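Local coordinates for protein phosphoribosyltransferase (Thermus thermophilus, PDB 1WD5) that is of unproven function but probably acts as a phosphoribosyltransferase, a glycosyltransferase of the type I PRTase-like fold, at residues R103-K115 and D196-G208. Numbering follows the deposited sequence.
Sequences RKRAERYRRVRPK and DEDVEAILLEWAG
Arg105 grips the carboxylate of Asp196 side-on, with one nitrogen to each oxygen. Arg105 NE donates to Asp196 OD1 at 2.8 Å, nearly straight at 167°. Arg105 NH2 donates to the syn lone pair of Asp196 OD2 at 3.0 Å. The bend of the arginine chain at chi3 (-73°) turns the guanidinium edge to the acid. Tyr109 OH donates to the anti lone pair of Asp196 OD1 at 2.6 Å, so this oxygen takes two bonds. Arg108 NH2 is 3.6 Å from Asp196 OD2, but that oxygen sits well out of the guanidinium plane, and the link is one of charges only. An alanine in place of Asp196 would probably leave two arginines without their shared counter-charge and the tyrosine hydroxyl without its acceptor.

The Tyr109 ring is sandwiched. Val199 CG1 makes a CH-pi contact over one face, 3.9 Å from the ring centroid, and Arg105 CG lies over the opposite face. Leu203 CD1 packs on Tyr109 CB. Further along, Val112 CB presses tightly on Leu204 CD2 at 3.4 Å, and Val112 CG2 rests on Leu203 CB. Arg113 lays its guanidinium face over Trp206 O, and Glu48 forms a salt bridge with Arg113.

The axes of segments 103-112 and 196-204 cross at -31°, at the C-terminal part of helix 88-112, beside strand 48-59. One carboxylate holding Arg105, Arg108 and Tyr109 is likely to fix how the two helices sit together, with mainly nonpolar contacts toward Val112 and Leu204.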
ATOM      1  N   ARG A 103     -11.396  11.347  -0.181  1.00 17.05           N
ATOM      2  CA  ARG A 103     -12.826  11.145  -0.393  1.00 18.77           C
ATOM      3  C   ARG A 103     -13.377  10.797  -1.774  1.00 17.88           C
ATOM      4  O   ARG A 103     -13.976   9.737  -1.946  1.00 19.04           O
ATOM      5  CB  ARG A 103     -13.610  12.334   0.179  1.00 19.18           C
ATOM      6  CG  ARG A 103     -15.125  12.132   0.149  1.00 22.80           C
ATOM      7  CD  ARG A 103     -15.841  13.099   1.088  1.00 27.25           C
ATOM      8  NE  ARG A 103     -15.319  14.454   0.945  1.00 33.14           N
ATOM      9  CZ  ARG A 103     -14.535  15.061   1.834  1.00 34.48           C
ATOM     10  NH1 ARG A 103     -14.173  14.444   2.957  1.00 31.88           N
ATOM     11  NH2 ARG A 103     -14.099  16.289   1.589  1.00 36.76           N
ATOM     12  N   LYS A 104     -13.200  11.670  -2.756  1.00 17.46           N
ATOM     13  CA  LYS A 104     -13.751  11.392  -4.078  1.00 18.65           C
ATOM     14  C   LYS A 104     -13.205  10.129  -4.725  1.00 18.22           C
ATOM     15  O   LYS A 104     -13.961   9.352  -5.307  1.00 16.63           O
ATOM     16  CB  LYS A 104     -13.533  12.586  -5.010  1.00 22.32           C
ATOM     17  CG  LYS A 104     -14.343  13.813  -4.624  1.00 25.01           C
ATOM     18  CD  LYS A 104     -14.124  14.943  -5.620  1.00 29.40           C
ATOM     19  CE  LYS A 104     -14.895  16.195  -5.218  1.00 32.84           C
ATOM     20  NZ  LYS A 104     -14.607  17.327  -6.144  1.00 35.00           N
ATOM     21  N   ARG A 105     -11.898   9.914  -4.621  1.00 16.90           N
ATOM     22  CA  ARG A 105     -11.293   8.732  -5.219  1.00 16.35           C
ATOM     23  C   ARG A 105     -11.839   7.459  -4.574  1.00 15.66           C
ATOM     24  O   ARG A 105     -12.136   6.486  -5.265  1.00 14.71           O
ATOM     25  CB  ARG A 105      -9.767   8.789  -5.095  1.00 15.13           C
ATOM     26  CG  ARG A 105      -9.060   7.553  -5.638  1.00 16.27           C
ATOM     27  CD  ARG A 105      -7.573   7.796  -5.894  1.00 18.07           C
ATOM     28  NE  ARG A 105      -7.353   8.632  -7.074  1.00 17.83           N
ATOM     29  CZ  ARG A 105      -7.206   9.954  -7.050  1.00 23.26           C
ATOM     30  NH1 ARG A 105      -7.246  10.616  -5.897  1.00 24.56           N
ATOM     31  NH2 ARG A 105      -7.026  10.618  -8.185  1.00 22.05           N
ATOM     32  N   ALA A 106     -11.983   7.472  -3.254  1.00 15.71           N
ATOM     33  CA  ALA A 106     -12.507   6.308  -2.539  1.00 15.71           C
ATOM     34  C   ALA A 106     -13.953   6.007  -2.946  1.00 15.75           C
ATOM     35  O   ALA A 106     -14.337   4.843  -3.069  1.00 15.37           O
ATOM     36  CB  ALA A 106     -12.426   6.536  -1.026  1.00 14.75           C
ATOM     37  N   GLU A 107     -14.751   7.051  -3.158  1.00 16.58           N
ATOM     38  CA  GLU A 107     -16.146   6.857  -3.549  1.00 18.04           C
ATOM     39  C   GLU A 107     -16.258   6.180  -4.908  1.00 17.81           C
ATOM     40  O   GLU A 107     -17.056   5.260  -5.080  1.00 14.99           O
ATOM     41  CB  GLU A 107     -16.908   8.192  -3.591  1.00 19.96           C
ATOM     42  CG  GLU A 107     -16.911   8.967  -2.277  1.00 26.75           C
ATOM     43  CD  GLU A 107     -17.886  10.148  -2.279  1.00 31.19           C
ATOM     44  OE1 GLU A 107     -18.074  10.773  -3.347  1.00 34.19           O
ATOM     45  OE2 GLU A 107     -18.452  10.459  -1.206  1.00 30.67           O
ATOM     46  N   ARG A 108     -15.464   6.622  -5.879  1.00 17.61           N
ATOM     47  CA  ARG A 108     -15.549   6.011  -7.198  1.00 19.33           C
ATOM     48  C   ARG A 108     -15.019   4.587  -7.235  1.00 17.40           C
ATOM     49  O   ARG A 108     -15.562   3.748  -7.949  1.00 16.00           O
ATOM     50  CB  ARG A 108     -14.859   6.877  -8.263  1.00 22.79           C
ATOM     51  CG  ARG A 108     -13.440   7.297  -7.977  1.00 28.84           C
ATOM     52  CD  ARG A 108     -13.082   8.505  -8.851  1.00 36.66           C
ATOM     53  NE  ARG A 108     -11.791   9.093  -8.492  1.00 42.98           N
ATOM     54  CZ  ARG A 108     -11.410  10.326  -8.812  1.00 43.61           C
ATOM     55  NH1 ARG A 108     -12.221  11.118  -9.504  1.00 45.80           N
ATOM     56  NH2 ARG A 108     -10.216  10.770  -8.437  1.00 44.10           N
ATOM     57  N   TYR A 109     -13.969   4.298  -6.473  1.00 16.34           N
ATOM     58  CA  TYR A 109     -13.437   2.938  -6.451  1.00 14.55           C
ATOM     59  C   TYR A 109     -14.440   2.007  -5.761  1.00 14.98           C
ATOM     60  O   TYR A 109     -14.684   0.890  -6.222  1.00 15.26           O
ATOM     61  CB  TYR A 109     -12.104   2.877  -5.696  1.00 14.35           C
ATOM     62  CG  TYR A 109     -10.900   3.475  -6.411  1.00 16.11           C
ATOM     63  CD1 TYR A 109      -9.648   3.491  -5.792  1.00 17.12           C
ATOM     64  CD2 TYR A 109     -11.002   4.012  -7.694  1.00 15.35           C
ATOM     65  CE1 TYR A 109      -8.533   4.021  -6.424  1.00 14.98           C
ATOM     66  CE2 TYR A 109      -9.885   4.547  -8.344  1.00 15.64           C
ATOM     67  CZ  TYR A 109      -8.653   4.547  -7.697  1.00 15.80           C
ATOM     68  OH  TYR A 109      -7.534   5.062  -8.314  1.00 12.78           O
ATOM     69  N   ARG A 110     -15.027   2.467  -4.660  1.00 14.02           N
ATOM     70  CA  ARG A 110     -15.980   1.645  -3.922  1.00 15.87           C
ATOM     71  C   ARG A 110     -17.280   1.423  -4.676  1.00 17.52           C
ATOM     72  O   ARG A 110     -18.027   0.496  -4.371  1.00 18.29           O
ATOM     73  CB  ARG A 110     -16.260   2.248  -2.541  1.00 14.80           C
ATOM     74  CG  ARG A 110     -15.068   2.152  -1.584  1.00 16.31           C
ATOM     75  CD  ARG A 110     -14.567   0.716  -1.493  1.00 15.14           C
ATOM     76  NE  ARG A 110     -13.285   0.584  -0.798  1.00 15.37           N
ATOM     77  CZ  ARG A 110     -12.399  -0.372  -1.066  1.00 15.28           C
ATOM     78  NH1 ARG A 110     -12.666  -1.264  -2.010  1.00 11.34           N
ATOM     79  NH2 ARG A 110     -11.258  -0.449  -0.393  1.00 13.76           N
ATOM     80  N   ARG A 111     -17.552   2.268  -5.665  1.00 18.09           N
ATOM     81  CA  ARG A 111     -18.762   2.108  -6.454  1.00 19.94           C
ATOM     82  C   ARG A 111     -18.638   0.881  -7.363  1.00 20.31           C
ATOM     83  O   ARG A 111     -19.638   0.237  -7.678  1.00 20.95           O
ATOM     84  CB  ARG A 111     -19.014   3.357  -7.291  1.00 22.47           C
ATOM     85  CG  ARG A 111     -20.289   3.309  -8.122  1.00 26.25           C
ATOM     86  CD  ARG A 111     -20.694   4.718  -8.513  1.00 27.59           C
ATOM     87  NE  ARG A 111     -20.953   5.521  -7.325  1.00 30.76           N
ATOM     88  CZ  ARG A 111     -20.499   6.757  -7.139  1.00 32.72           C
ATOM     89  NH1 ARG A 111     -19.757   7.339  -8.072  1.00 31.76           N
ATOM     90  NH2 ARG A 111     -20.783   7.411  -6.019  1.00 32.43           N
ATOM     91  N   VAL A 112     -17.414   0.555  -7.774  1.00 19.09           N
ATOM     92  CA  VAL A 112     -17.187  -0.598  -8.644  1.00 19.27           C
ATOM     93  C   VAL A 112     -16.726  -1.861  -7.911  1.00 20.05           C
ATOM     94  O   VAL A 112     -16.837  -2.961  -8.447  1.00 20.69           O
ATOM     95  CB  VAL A 112     -16.160  -0.277  -9.759  1.00 19.50           C
ATOM     96  CG1 VAL A 112     -16.661   0.872 -10.607  1.00 19.89           C
ATOM     97  CG2 VAL A 112     -14.811   0.066  -9.153  1.00 18.25           C
ATOM     98  N   ARG A 113     -16.198  -1.709  -6.695  1.00 22.03           N
ATOM     99  CA  ARG A 113     -15.749  -2.862  -5.906  1.00 20.72           C
ATOM    100  C   ARG A 113     -15.753  -2.501  -4.419  1.00 21.20           C
ATOM    101  O   ARG A 113     -14.972  -1.662  -3.967  1.00 21.06           O
ATOM    102  CB  ARG A 113     -14.357  -3.330  -6.393  1.00 20.22           C
ATOM    103  CG  ARG A 113     -13.228  -3.428  -5.353  1.00 24.80           C
ATOM    104  CD  ARG A 113     -13.491  -4.456  -4.267  1.00 22.64           C
ATOM    105  NE  ARG A 113     -12.690  -5.678  -4.361  1.00 20.76           N
ATOM    106  CZ  ARG A 113     -12.985  -6.785  -3.683  1.00 18.28           C
ATOM    107  NH1 ARG A 113     -14.045  -6.793  -2.886  1.00 15.09           N
ATOM    108  NH2 ARG A 113     -12.240  -7.876  -3.800  1.00 16.96           N
ATOM    109  N   PRO A 114     -16.659  -3.125  -3.643  1.00 21.36           N
ATOM    110  CA  PRO A 114     -16.792  -2.883  -2.203  1.00 20.52           C
ATOM    111  C   PRO A 114     -15.578  -3.357  -1.424  1.00 20.45           C
ATOM    112  O   PRO A 114     -14.891  -4.288  -1.840  1.00 20.73           O
ATOM    113  CB  PRO A 114     -18.055  -3.663  -1.840  1.00 21.00           C
ATOM    114  CG  PRO A 114     -17.978  -4.836  -2.763  1.00 22.67           C
ATOM    115  CD  PRO A 114     -17.593  -4.180  -4.078  1.00 21.71           C
ATOM    116  N   LYS A 115     -15.316  -2.711  -0.293  1.00 19.26           N
ATOM    117  CA  LYS A 115     -14.173  -3.077   0.531  1.00 19.46           C
ATOM    118  C   LYS A 115     -14.251  -4.529   0.983  1.00 20.02           C
ATOM    119  O   LYS A 115     -15.236  -4.945   1.596  1.00 21.32           O
ATOM    120  CB  LYS A 115     -14.088  -2.167   1.756  1.00 19.51           C
ATOM    121  CG  LYS A 115     -12.922  -2.501   2.669  1.00 20.98           C
ATOM    122  CD  LYS A 115     -12.824  -1.546   3.843  1.00 20.98           C
ATOM    123  CE  LYS A 115     -11.604  -1.885   4.687  1.00 24.25           C
ATOM    124  NZ  LYS A 115     -11.441  -0.962   5.834  1.00 22.76           N
ATOM    125  N   ASP A 196      -7.009   6.433 -13.116  1.00 14.02           N
ATOM    126  CA  ASP A 196      -8.056   6.027 -12.189  1.00 15.84           C
ATOM    127  C   ASP A 196      -9.000   5.087 -12.935  1.00 16.74           C
ATOM    128  O   ASP A 196      -9.508   4.122 -12.357  1.00 16.85           O
ATOM    129  CB  ASP A 196      -8.830   7.246 -11.667  1.00 15.24           C
ATOM    130  CG  ASP A 196      -8.079   7.996 -10.574  1.00 18.02           C
ATOM    131  OD1 ASP A 196      -7.655   7.360  -9.583  1.00 15.38           O
ATOM    132  OD2 ASP A 196      -7.923   9.227 -10.696  1.00 19.73           O
ATOM    133  N   GLU A 197      -9.232   5.362 -14.218  1.00 16.64           N
ATOM    134  CA  GLU A 197     -10.107   4.505 -15.009  1.00 18.76           C
ATOM    135  C   GLU A 197      -9.478   3.121 -15.159  1.00 18.48           C
ATOM    136  O   GLU A 197     -10.184   2.114 -15.179  1.00 16.37           O
ATOM    137  CB  GLU A 197     -10.376   5.105 -16.393  1.00 22.39           C
ATOM    138  CG  GLU A 197     -11.078   6.457 -16.366  1.00 29.94           C
ATOM    139  CD  GLU A 197     -11.827   6.754 -17.659  1.00 34.93           C
ATOM    140  OE1 GLU A 197     -11.376   6.292 -18.731  1.00 35.33           O
ATOM    141  OE2 GLU A 197     -12.862   7.458 -17.601  1.00 36.85           O
ATOM    142  N   ASP A 198      -8.151   3.066 -15.270  1.00 18.42           N
ATOM    143  CA  ASP A 198      -7.479   1.770 -15.379  1.00 17.71           C
ATOM    144  C   ASP A 198      -7.650   1.005 -14.062  1.00 15.87           C
ATOM    145  O   ASP A 198      -7.875  -0.203 -14.064  1.00 16.29           O
ATOM    146  CB  ASP A 198      -5.985   1.938 -15.689  1.00 18.90           C
ATOM    147  CG  ASP A 198      -5.732   2.515 -17.076  1.00 20.22           C
ATOM    148  OD1 ASP A 198      -6.535   2.247 -17.996  1.00 21.66           O
ATOM    149  OD2 ASP A 198      -4.718   3.224 -17.252  1.00 21.67           O
ATOM    150  N   VAL A 199      -7.551   1.706 -12.937  1.00 13.87           N
ATOM    151  CA  VAL A 199      -7.716   1.053 -11.642  1.00 13.07           C
ATOM    152  C   VAL A 199      -9.146   0.548 -11.504  1.00 14.36           C
ATOM    153  O   VAL A 199      -9.370  -0.556 -11.019  1.00 14.51           O
ATOM    154  CB  VAL A 199      -7.399   2.004 -10.472  1.00 12.79           C
ATOM    155  CG1 VAL A 199      -7.761   1.338  -9.143  1.00 10.90           C
ATOM    156  CG2 VAL A 199      -5.909   2.365 -10.486  1.00 12.02           C
ATOM    157  N   GLU A 200     -10.108   1.354 -11.940  1.00 15.71           N
ATOM    158  CA  GLU A 200     -11.514   0.969 -11.872  1.00 15.94           C
ATOM    159  C   GLU A 200     -11.780  -0.274 -12.709  1.00 15.20           C
ATOM    160  O   GLU A 200     -12.542  -1.152 -12.302  1.00 14.15           O
ATOM    161  CB  GLU A 200     -12.411   2.103 -12.364  1.00 19.96           C
ATOM    162  CG  GLU A 200     -12.654   3.209 -11.348  1.00 25.45           C
ATOM    163  CD  GLU A 200     -13.565   4.300 -11.893  1.00 28.87           C
ATOM    164  OE1 GLU A 200     -14.592   3.960 -12.524  1.00 30.72           O
ATOM    165  OE2 GLU A 200     -13.260   5.494 -11.681  1.00 33.45           O
ATOM    166  N   ALA A 201     -11.163  -0.338 -13.885  1.00 14.67           N
ATOM    167  CA  ALA A 201     -11.333  -1.482 -14.781  1.00 14.82           C
ATOM    168  C   ALA A 201     -10.849  -2.754 -14.083  1.00 15.47           C
ATOM    169  O   ALA A 201     -11.492  -3.801 -14.157  1.00 15.04           O
ATOM    170  CB  ALA A 201     -10.548  -1.260 -16.061  1.00 13.40           C
ATOM    171  N   ILE A 202      -9.712  -2.651 -13.401  1.00 13.92           N
ATOM    172  CA  ILE A 202      -9.155  -3.789 -12.686  1.00 14.78           C
ATOM    173  C   ILE A 202     -10.058  -4.194 -11.525  1.00 15.56           C
ATOM    174  O   ILE A 202     -10.371  -5.373 -11.361  1.00 17.03           O
ATOM    175  CB  ILE A 202      -7.753  -3.464 -12.147  1.00 14.59           C
ATOM    176  CG1 ILE A 202      -6.786  -3.283 -13.321  1.00 15.53           C
ATOM    177  CG2 ILE A 202      -7.276  -4.577 -11.224  1.00 17.23           C
ATOM    178  CD1 ILE A 202      -5.401  -2.855 -12.914  1.00 14.55           C
ATOM    179  N   LEU A 203     -10.487  -3.214 -10.735  1.00 14.56           N
ATOM    180  CA  LEU A 203     -11.351  -3.471  -9.588  1.00 15.78           C
ATOM    181  C   LEU A 203     -12.692  -4.124  -9.950  1.00 17.11           C
ATOM    182  O   LEU A 203     -13.221  -4.935  -9.184  1.00 17.23           O
ATOM    183  CB  LEU A 203     -11.612  -2.163  -8.827  1.00 15.51           C
ATOM    184  CG  LEU A 203     -10.438  -1.524  -8.073  1.00 15.03           C
ATOM    185  CD1 LEU A 203     -10.881  -0.199  -7.454  1.00 15.61           C
ATOM    186  CD2 LEU A 203      -9.950  -2.469  -6.988  1.00 17.22           C
ATOM    187  N   LEU A 204     -13.240  -3.761 -11.109  1.00 16.29           N
ATOM    188  CA  LEU A 204     -14.523  -4.295 -11.572  1.00 17.60           C
ATOM    189  C   LEU A 204     -14.545  -5.813 -11.690  1.00 16.53           C
ATOM    190  O   LEU A 204     -15.563  -6.447 -11.407  1.00 15.74           O
ATOM    191  CB  LEU A 204     -14.893  -3.679 -12.928  1.00 19.50           C
ATOM    192  CG  LEU A 204     -15.492  -2.270 -12.912  1.00 23.74           C
ATOM    193  CD1 LEU A 204     -15.478  -1.674 -14.315  1.00 23.99           C
ATOM    194  CD2 LEU A 204     -16.917  -2.332 -12.374  1.00 22.63           C
ATOM    195  N   GLU A 205     -13.426  -6.393 -12.110  1.00 18.18           N
ATOM    196  CA  GLU A 205     -13.321  -7.844 -12.267  1.00 18.14           C
ATOM    197  C   GLU A 205     -13.434  -8.592 -10.935  1.00 18.57           C
ATOM    198  O   GLU A 205     -13.665  -9.808 -10.917  1.00 17.11           O
ATOM    199  CB  GLU A 205     -11.986  -8.218 -12.927  1.00 19.42           C
ATOM    200  CG  GLU A 205     -11.921  -8.046 -14.445  1.00 22.10           C
ATOM    201  CD  GLU A 205     -12.853  -8.999 -15.190  1.00 23.36           C
ATOM    202  OE1 GLU A 205     -14.082  -8.783 -15.161  1.00 23.98           O
ATOM    203  OE2 GLU A 205     -12.361  -9.969 -15.804  1.00 21.52           O
ATOM    204  N   TRP A 206     -13.275  -7.879  -9.822  1.00 17.09           N
ATOM    205  CA  TRP A 206     -13.335  -8.529  -8.514  1.00 17.47           C
ATOM    206  C   TRP A 206     -14.613  -8.309  -7.716  1.00 19.06           C
ATOM    207  O   TRP A 206     -14.711  -8.739  -6.567  1.00 20.67           O
ATOM    208  CB  TRP A 206     -12.123  -8.122  -7.665  1.00 15.11           C
ATOM    209  CG  TRP A 206     -10.810  -8.519  -8.288  1.00 11.95           C
ATOM    210  CD1 TRP A 206     -10.072  -7.797  -9.182  1.00 11.46           C
ATOM    211  CD2 TRP A 206     -10.117  -9.762  -8.109  1.00 12.97           C
ATOM    212  NE1 TRP A 206      -8.961  -8.515  -9.575  1.00 10.07           N
ATOM    213  CE2 TRP A 206      -8.967  -9.724  -8.930  1.00 12.19           C
ATOM    214  CE3 TRP A 206     -10.357 -10.906  -7.334  1.00 13.28           C
ATOM    215  CZ2 TRP A 206      -8.060 -10.785  -8.997  1.00 12.62           C
ATOM    216  CZ3 TRP A 206      -9.449 -11.963  -7.405  1.00 12.86           C
ATOM    217  CH2 TRP A 206      -8.318 -11.892  -8.230  1.00 13.71           C
ATOM    218  N   ALA A 207     -15.592  -7.644  -8.315  1.00 19.40           N
ATOM    219  CA  ALA A 207     -16.852  -7.404  -7.625  1.00 22.13           C
ATOM    220  C   ALA A 207     -17.764  -8.599  -7.886  1.00 23.52           C
ATOM    221  O   ALA A 207     -17.487  -9.417  -8.759  1.00 25.11           O
ATOM    222  CB  ALA A 207     -17.493  -6.122  -8.141  1.00 19.94           C
ATOM    223  N   GLY A 208     -18.851  -8.709  -7.133  1.00 25.97           N
ATOM    224  CA  GLY A 208     -19.752  -9.830  -7.348  1.00 27.93           C
ATOM    225  C   GLY A 208     -20.580  -9.694  -8.619  1.00 28.13           C
ATOM    226  O   GLY A 208     -20.542  -8.612  -9.246  1.00 25.82           O
ATOM    227  OXT GLY A 208     -21.275 -10.666  -8.989  1.00 28.04           O
TER
HETATM  228  O   HOH W   1     -16.993   4.604 -10.274  1.00 36.56           O